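Local structure of alpha-catenin-like protein hmp-1 (Caenorhabditis elegans, 5XA5) at residues T106-D109 / F110-S114; P47-T51 / E52-A56; S116-K119 / R120-T124. The protein links cadherin-catenin complexes at cell junctions to actin, binding beta-catenin, cadherin and actin filaments, and is required for cell migration and shape changes during embryonic body morphogenesis. All blocks are in the same frame, centred on the assembly; numbering follows the deposited sequence.

Contact 1: residues T106-D109 / F110-S114; sequences TGRD and FVRDS
R108 CD lies over the centre of the R112 guanidinium face, 3.6 Å from R112 CZ, while R108 CG approaches R112 NE at 3.8 Å. The two arginines run side by side, one helical turn apart. Their guanidinium planes are 57° apart, so this is methylene packing on a flat cation rather than a stack of two cations. R112 extends from CG to NE, whereas R108 bends at its third torsion (-49°), turning its own guanidinium aside; R108 NH1 and R112 NH2 stay 4.6 Å apart. Beneath them the backbone of helix 83-112 supplies the spacing. V111 N bonds to G107 O at 3.0 Å, R112 N to R108 O at 3.2 Å, and D113 N, already in loop, only weakly to D109 O. R112 NE forms a salt bridge with E52 of helix 51-74, and F110 packs on R120 of helix 117-165. A serine in place of R108 would probably leave the R112 guanidinium without its aliphatic cover and freer to swing away from E52. Because R108 offers methylenes rather than its own nitrogens to the R112 face, the like charges are probably tolerable, and E52 would offset part of the positive charge.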
loop_
_atom_site.group_PDB
_atom_site.type_symbol
_atom_site.label_atom_id
_atom_site.label_comp_id
_atom_site.label_asym_id
_atom_site.label_seq_id
_atom_site.Cartn_x
_atom_site.Cartn_y
_atom_site.Cartn_z
ATOM N N THR A 106 24.381 15.601 10.545
ATOM C CA THR A 106 24.917 15.035 11.780
ATOM C C THR A 106 25.820 13.865 11.454
ATOM O O THR A 106 26.783 13.590 12.168
ATOM C CB THR A 106 23.823 14.550 12.736
ATOM O OG1 THR A 106 22.981 13.608 12.064
ATOM C CG2 THR A 106 22.982 15.723 13.220
ATOM N N GLY A 107 25.481 13.151 10.385
ATOM C CA GLY A 107 26.310 12.054 9.932
ATOM C C GLY A 107 27.679 12.559 9.530
ATOM O O GLY A 107 28.697 11.948 9.853
ATOM N N ARG A 108 27.698 13.689 8.832
ATOM C CA ARG A 108 28.958 14.280 8.404
ATOM C C ARG A 108 29.767 14.728 9.615
ATOM O O ARG A 108 30.977 14.523 9.667
ATOM C CB ARG A 108 28.719 15.462 7.461
ATOM C CG ARG A 108 29.967 15.893 6.685
ATOM C CD ARG A 108 29.797 17.282 6.093
ATOM N NE ARG A 108 28.533 17.418 5.371
ATOM C CZ ARG A 108 28.335 17.012 4.123
ATOM N NH1 ARG A 108 29.320 16.437 3.445
ATOM N NH2 ARG A 108 27.149 17.176 3.550
ATOM N N ASP A 109 29.085 15.334 10.583
ATOM C CA ASP A 109 29.719 15.751 11.832
ATOM C C ASP A 109 30.369 14.563 12.526
ATOM O O ASP A 109 31.476 14.661 13.053
ATOM C CB ASP A 109 28.699 16.405 12.768
ATOM C CG ASP A 109 28.103 17.672 12.188
ATOM O OD1 ASP A 109 28.758 18.306 11.334
ATOM O OD2 ASP A 109 26.977 18.032 12.592
ATOM N N PHE A 110 29.675 13.431 12.513
ATOM C CA PHE A 110 30.186 12.246 13.174
ATOM C C PHE A 110 31.414 11.673 12.479
ATOM O O PHE A 110 32.427 11.448 13.124
ATOM C CB PHE A 110 29.094 11.180 13.271
ATOM C CG PHE A 110 29.621 9.780 13.429
ATOM C CD1 PHE A 110 30.392 9.427 14.528
ATOM C CD2 PHE A 110 29.321 8.811 12.485
ATOM C CE1 PHE A 110 30.869 8.131 14.665
ATOM C CE2 PHE A 110 29.782 7.522 12.618
ATOM C CZ PHE A 110 30.569 7.179 13.707
ATOM N N VAL A 111 31.333 11.436 11.174
ATOM C CA VAL A 111 32.427 10.758 10.480
ATOM C C VAL A 111 33.689 11.612 10.475
ATOM O O VAL A 111 34.795 11.103 10.300
ATOM C CB VAL A 111 32.057 10.407 9.024
ATOM C CG1 VAL A 111 30.896 9.413 8.992
ATOM C CG2 VAL A 111 31.718 11.661 8.238
ATOM N N ARG A 112 33.518 12.912 10.677
ATOM C CA ARG A 112 34.653 13.828 10.688
ATOM C C ARG A 112 35.287 13.926 12.072
ATOM O O ARG A 112 36.394 14.444 12.221
ATOM C CB ARG A 112 34.220 15.209 10.202
ATOM C CG ARG A 112 34.116 15.315 8.685
ATOM C CD ARG A 112 33.623 16.682 8.250
ATOM N NE ARG A 112 33.654 16.832 6.798
ATOM C CZ ARG A 112 33.315 17.943 6.153
ATOM N NH1 ARG A 112 32.925 19.015 6.832
ATOM N NH2 ARG A 112 33.380 17.990 4.829
ATOM N N ASP A 113 34.577 13.431 13.079
ATOM C CA ASP A 113 35.088 13.380 14.447
ATOM C C ASP A 113 34.661 12.040 15.031
ATOM O O ASP A 113 33.927 11.977 16.017
ATOM C CB ASP A 113 34.552 14.555 15.272
ATOM C CG ASP A 113 35.197 14.659 16.646
ATOM O OD1 ASP A 113 36.323 14.152 16.824
ATOM O OD2 ASP A 113 34.569 15.261 17.547
ATOM N N SER A 114 35.129 10.963 14.409
ATOM C CA SER A 114 34.502 9.657 14.596
ATOM C C SER A 114 34.781 9.007 15.950
ATOM O O SER A 114 34.227 7.951 16.251
ATOM C CB SER A 114 34.925 8.706 13.469
ATOM O OG SER A 114 36.332 8.636 13.342
#

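Contact 2: residues P47-T51 / E52-A56; sequences PGQTT and EGLVA
Q49 folds back over the first turn of helix 51-74 and rests its amide on G53 and L54. Its CB points toward the helix. CG, the apolar part of this side chain, lies anti to the backbone N and reaches L54 CD2 at 4.0 Å. A bend at the second torsion (59°) then carries CD over the G53 carbonyl carbon, at 3.8 Å from G53 C. At the tip the two branches part company. OE1 approaches G53 CA at 3.4 Å and also accepts the backbone amide of its neighbour, with T50 N to Q49 OE1 at 2.9 Å; the donor arrives well to the side of the C=O direction. NE2 sits nearest the G53 carbonyl, 3.7 Å from G53 C, with L54 CD2 a little further on. A CB built on G53 would fall 2.1 Å from Q49 OE1, a clash, so this glutamine conformation probably needs a residue lacking a side chain there.

T50 is the N-cap: T50 OG1 accepts G53 N at 3.0 Å with an N-H...O angle of 148°, and T50 O accepts L54 N at 2.9 Å. Further along, L54 packs on L45 as well as on an aromatic side chain of another protein's chain. These residues belong to the N-terminal part of a vinculin/alpha-catenin family protein, built here of helical bundles. Together the cap and the glutamine bond suggest a division of labour: the threonine hydroxyl takes up an amide at the helix start, and the glutamine carbonyl takes up the amide of that threonine, which probably helps hold the loop's approach to the helix.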
loop_
_atom_site.group_PDB
_atom_site.type_symbol
_atom_site.label_atom_id
_atom_site.label_comp_id
_atom_site.label_asym_id
_atom_site.label_seq_id
_atom_site.Cartn_x
_atom_site.Cartn_y
_atom_site.Cartn_z
ATOM N N PRO A 47 36.680 -1.908 1.700
ATOM C CA PRO A 47 37.824 -1.549 0.856
ATOM C C PRO A 47 37.485 -0.461 -0.159
ATOM O O PRO A 47 36.474 -0.558 -0.862
ATOM C CB PRO A 47 38.169 -2.867 0.166
ATOM C CG PRO A 47 37.722 -3.910 1.150
ATOM C CD PRO A 47 36.438 -3.363 1.698
ATOM N N GLY A 48 38.309 0.581 -0.187
ATOM C CA GLY A 48 38.133 1.678 -1.123
ATOM C C GLY A 48 37.214 2.786 -0.639
ATOM O O GLY A 48 37.153 3.857 -1.243
ATOM N N GLN A 49 36.486 2.538 0.445
ATOM C CA GLN A 49 35.533 3.523 0.946
ATOM C C GLN A 49 36.230 4.576 1.811
ATOM O O GLN A 49 37.324 4.341 2.329
ATOM C CB GLN A 49 34.415 2.821 1.738
ATOM C CG GLN A 49 33.291 3.722 2.281
ATOM C CD GLN A 49 32.535 4.491 1.200
ATOM O OE1 GLN A 49 33.107 5.309 0.473
ATOM N NE2 GLN A 49 31.234 4.231 1.097
ATOM N N THR A 50 35.600 5.743 1.939
ATOM C CA THR A 50 36.069 6.792 2.838
ATOM C C THR A 50 34.947 7.330 3.701
ATOM O O THR A 50 33.769 7.085 3.425
ATOM C CB THR A 50 36.669 7.968 2.075
ATOM O OG1 THR A 50 35.702 8.480 1.149
ATOM C CG2 THR A 50 37.877 7.517 1.321
ATOM N N THR A 51 35.310 8.089 4.730
ATOM C CA THR A 51 34.299 8.717 5.569
ATOM C C THR A 51 33.441 9.659 4.736
ATOM O O THR A 51 32.222 9.666 4.872
ATOM C CB THR A 51 34.921 9.478 6.738
ATOM O OG1 THR A 51 35.914 10.371 6.234
ATOM C CG2 THR A 51 35.569 8.510 7.716
ATOM N N GLU A 52 34.065 10.442 3.859
ATOM C CA GLU A 52 33.286 11.339 3.010
ATOM C C GLU A 52 32.404 10.551 2.025
ATOM O O GLU A 52 31.280 10.963 1.725
ATOM C CB GLU A 52 34.208 12.315 2.270
ATOM C CG GLU A 52 34.949 13.285 3.201
ATOM C CD GLU A 52 34.013 14.130 4.059
ATOM O OE1 GLU A 52 32.970 14.587 3.542
ATOM O OE2 GLU A 52 34.317 14.330 5.255
ATOM N N GLY A 53 32.903 9.415 1.549
ATOM C CA GLY A 53 32.129 8.521 0.704
ATOM C C GLY A 53 30.893 7.948 1.388
ATOM O O GLY A 53 29.863 7.724 0.738
ATOM N N LEU A 54 30.982 7.691 2.692
ATOM C CA LEU A 54 29.818 7.199 3.441
ATOM C C LEU A 54 28.686 8.212 3.394
ATOM O O LEU A 54 27.520 7.852 3.230
ATOM C CB LEU A 54 30.173 6.907 4.899
ATOM C CG LEU A 54 31.044 5.697 5.217
ATOM C CD1 LEU A 54 31.459 5.677 6.686
ATOM C CD2 LEU A 54 30.297 4.430 4.857
ATOM N N VAL A 55 29.029 9.482 3.560
ATOM C CA VAL A 55 28.036 10.543 3.526
ATOM C C VAL A 55 27.503 10.702 2.102
ATOM O O VAL A 55 26.302 10.896 1.900
ATOM C CB VAL A 55 28.628 11.875 4.029
ATOM C CG1 VAL A 55 27.614 13.006 3.910
ATOM C CG2 VAL A 55 29.124 11.734 5.467
ATOM N N ALA A 56 28.393 10.609 1.113
ATOM C CA ALA A 56 27.986 10.736 -0.287
ATOM C C ALA A 56 26.966 9.667 -0.663
ATOM O O ALA A 56 25.957 9.955 -1.313
ATOM C CB ALA A 56 29.200 10.666 -1.212
#

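Contact 3: residues S116-K119 / R120-T124; sequences STNK and RAIAT
Four consecutive i to i+4 backbone bonds, R120 N to S116 O through A123 N to K119 O, have N-H...O angles between 154° and 162°, evidence that helix 117-165 is regular over its first two turns. S116 is its N-cap, with S116 OG accepting K119 N at 3.0 Å. One turn on, I122 reaches back to N118: I122 CG1 lies 3.3 Å from N118 O, and CD1 reaches N118 ND2 at 3.9 Å, the two side chains meeting at a slant. N118 holds CG anti to its backbone N, which places the amide, and its second torsion (61°) turns ND2 toward I122 CD1. R120 O has two donors, T124 N at 2.8 Å and T124 OG1 at 2.7 Å; the hydroxyl comes from above the carbonyl plane. R120 CB passes 3.5 Å from T117 O, but its guanidinium leads away from this turn, and R120 NH2 donates a hydrogen bond to the backbone of another protein's chain. This N-capped start sits at the end of the N-terminal bundle, beside helix 83-112. Toward that helix, A123 packs on F110, I122 touches T106, and K119 NZ makes a salt bridge with D113, which follows helix 83-112.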
loop_
_atom_site.group_PDB
_atom_site.type_symbol
_atom_site.label_atom_id
_atom_site.label_comp_id
_atom_site.label_asym_id
_atom_site.label_seq_id
_atom_site.Cartn_x
_atom_site.Cartn_y
_atom_site.Cartn_z
ATOM N N SER A 116 34.190 10.752 18.700
ATOM C CA SER A 116 33.269 11.447 19.587
ATOM C C SER A 116 32.037 10.593 19.862
ATOM O O SER A 116 31.155 10.477 19.012
ATOM C CB SER A 116 32.857 12.788 18.984
ATOM O OG SER A 116 31.732 13.320 19.660
ATOM N N THR A 117 31.989 9.989 21.047
ATOM C CA THR A 117 30.844 9.184 21.465
ATOM C C THR A 117 29.546 9.978 21.380
ATOM O O THR A 117 28.499 9.446 21.004
ATOM C CB THR A 117 31.018 8.661 22.904
ATOM O OG1 THR A 117 30.948 9.758 23.824
ATOM C CG2 THR A 117 32.350 7.941 23.059
ATOM N N ASN A 118 29.622 11.258 21.717
ATOM C CA ASN A 118 28.441 12.105 21.705
ATOM C C ASN A 118 27.949 12.434 20.292
ATOM O O ASN A 118 26.740 12.531 20.057
ATOM C CB ASN A 118 28.717 13.393 22.471
ATOM C CG ASN A 118 27.469 14.216 22.675
ATOM O OD1 ASN A 118 26.515 13.770 23.311
ATOM N ND2 ASN A 118 27.460 15.419 22.119
ATOM N N LYS A 119 28.873 12.617 19.352
ATOM C CA LYS A 119 28.475 12.871 17.969
ATOM C C LYS A 119 27.949 11.596 17.322
ATOM O O LYS A 119 27.107 11.653 16.425
ATOM C CB LYS A 119 29.634 13.442 17.147
ATOM C CG LYS A 119 29.868 14.936 17.359
ATOM C CD LYS A 119 31.129 15.413 16.649
ATOM C CE LYS A 119 31.413 16.886 16.940
ATOM N NZ LYS A 119 32.778 17.247 16.473
ATOM N N ARG A 120 28.455 10.448 17.768
ATOM C CA ARG A 120 27.939 9.166 17.278
ATOM C C ARG A 120 26.491 9.003 17.713
ATOM O O ARG A 120 25.625 8.610 16.923
ATOM C CB ARG A 120 28.787 7.993 17.787
ATOM C CG ARG A 120 28.263 6.640 17.312
ATOM C CD ARG A 120 29.072 5.475 17.863
ATOM N NE ARG A 120 30.439 5.453 17.352
ATOM C CZ ARG A 120 30.785 4.859 16.217
ATOM N NH1 ARG A 120 29.853 4.281 15.471
ATOM N NH2 ARG A 120 32.048 4.865 15.810
ATOM N N ALA A 121 26.229 9.323 18.975
ATOM C CA ALA A 121 24.886 9.231 19.535
ATOM C C ALA A 121 23.903 10.140 18.801
ATOM O O ALA A 121 22.776 9.735 18.506
ATOM C CB ALA A 121 24.917 9.570 21.024
ATOM N N ILE A 122 24.330 11.364 18.501
ATOM C CA ILE A 122 23.472 12.311 17.794
ATOM C C ILE A 122 23.168 11.822 16.376
ATOM O O ILE A 122 22.024 11.896 15.919
ATOM C CB ILE A 122 24.107 13.712 17.735
ATOM C CG1 ILE A 122 24.143 14.318 19.136
ATOM C CG2 ILE A 122 23.313 14.614 16.800
ATOM C CD1 ILE A 122 24.841 15.663 19.210
ATOM N N ALA A 123 24.191 11.312 15.692
ATOM C CA ALA A 123 24.012 10.751 14.350
ATOM C C ALA A 123 23.091 9.526 14.372
ATOM O O ALA A 123 22.275 9.332 13.468
ATOM C CB ALA A 123 25.369 10.392 13.745
ATOM N N THR A 124 23.238 8.697 15.402
ATOM C CA THR A 124 22.397 7.511 15.568
ATOM C C THR A 124 20.941 7.906 15.799
ATOM O O THR A 124 20.017 7.289 15.253
ATOM C CB THR A 124 22.892 6.639 16.737
ATOM O OG1 THR A 124 24.257 6.268 16.511
ATOM C CG2 THR A 124 22.045 5.383 16.879
#

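All three contacts lie near one end of the N-terminal helical bundle, where helices 51-74, 83-112 and 117-165 start or stop. Contact 1 is the hub. Its centre is about 12 Å from that of contact 2 and about 8 Å from that of contact 3, and each of these is joined to contact 1 by a salt bridge. Contacts 2 and 3, with nearest atoms about 9 Å apart, do not touch. Contacts 1 and 2 are partly buried, contact 3 mostly surface. Helix starts in contacts 2 and 3 are capped by hydroxyls; contact 1 instead carries arginine-on-arginine packing and a weak backbone bond where loop follows the helix.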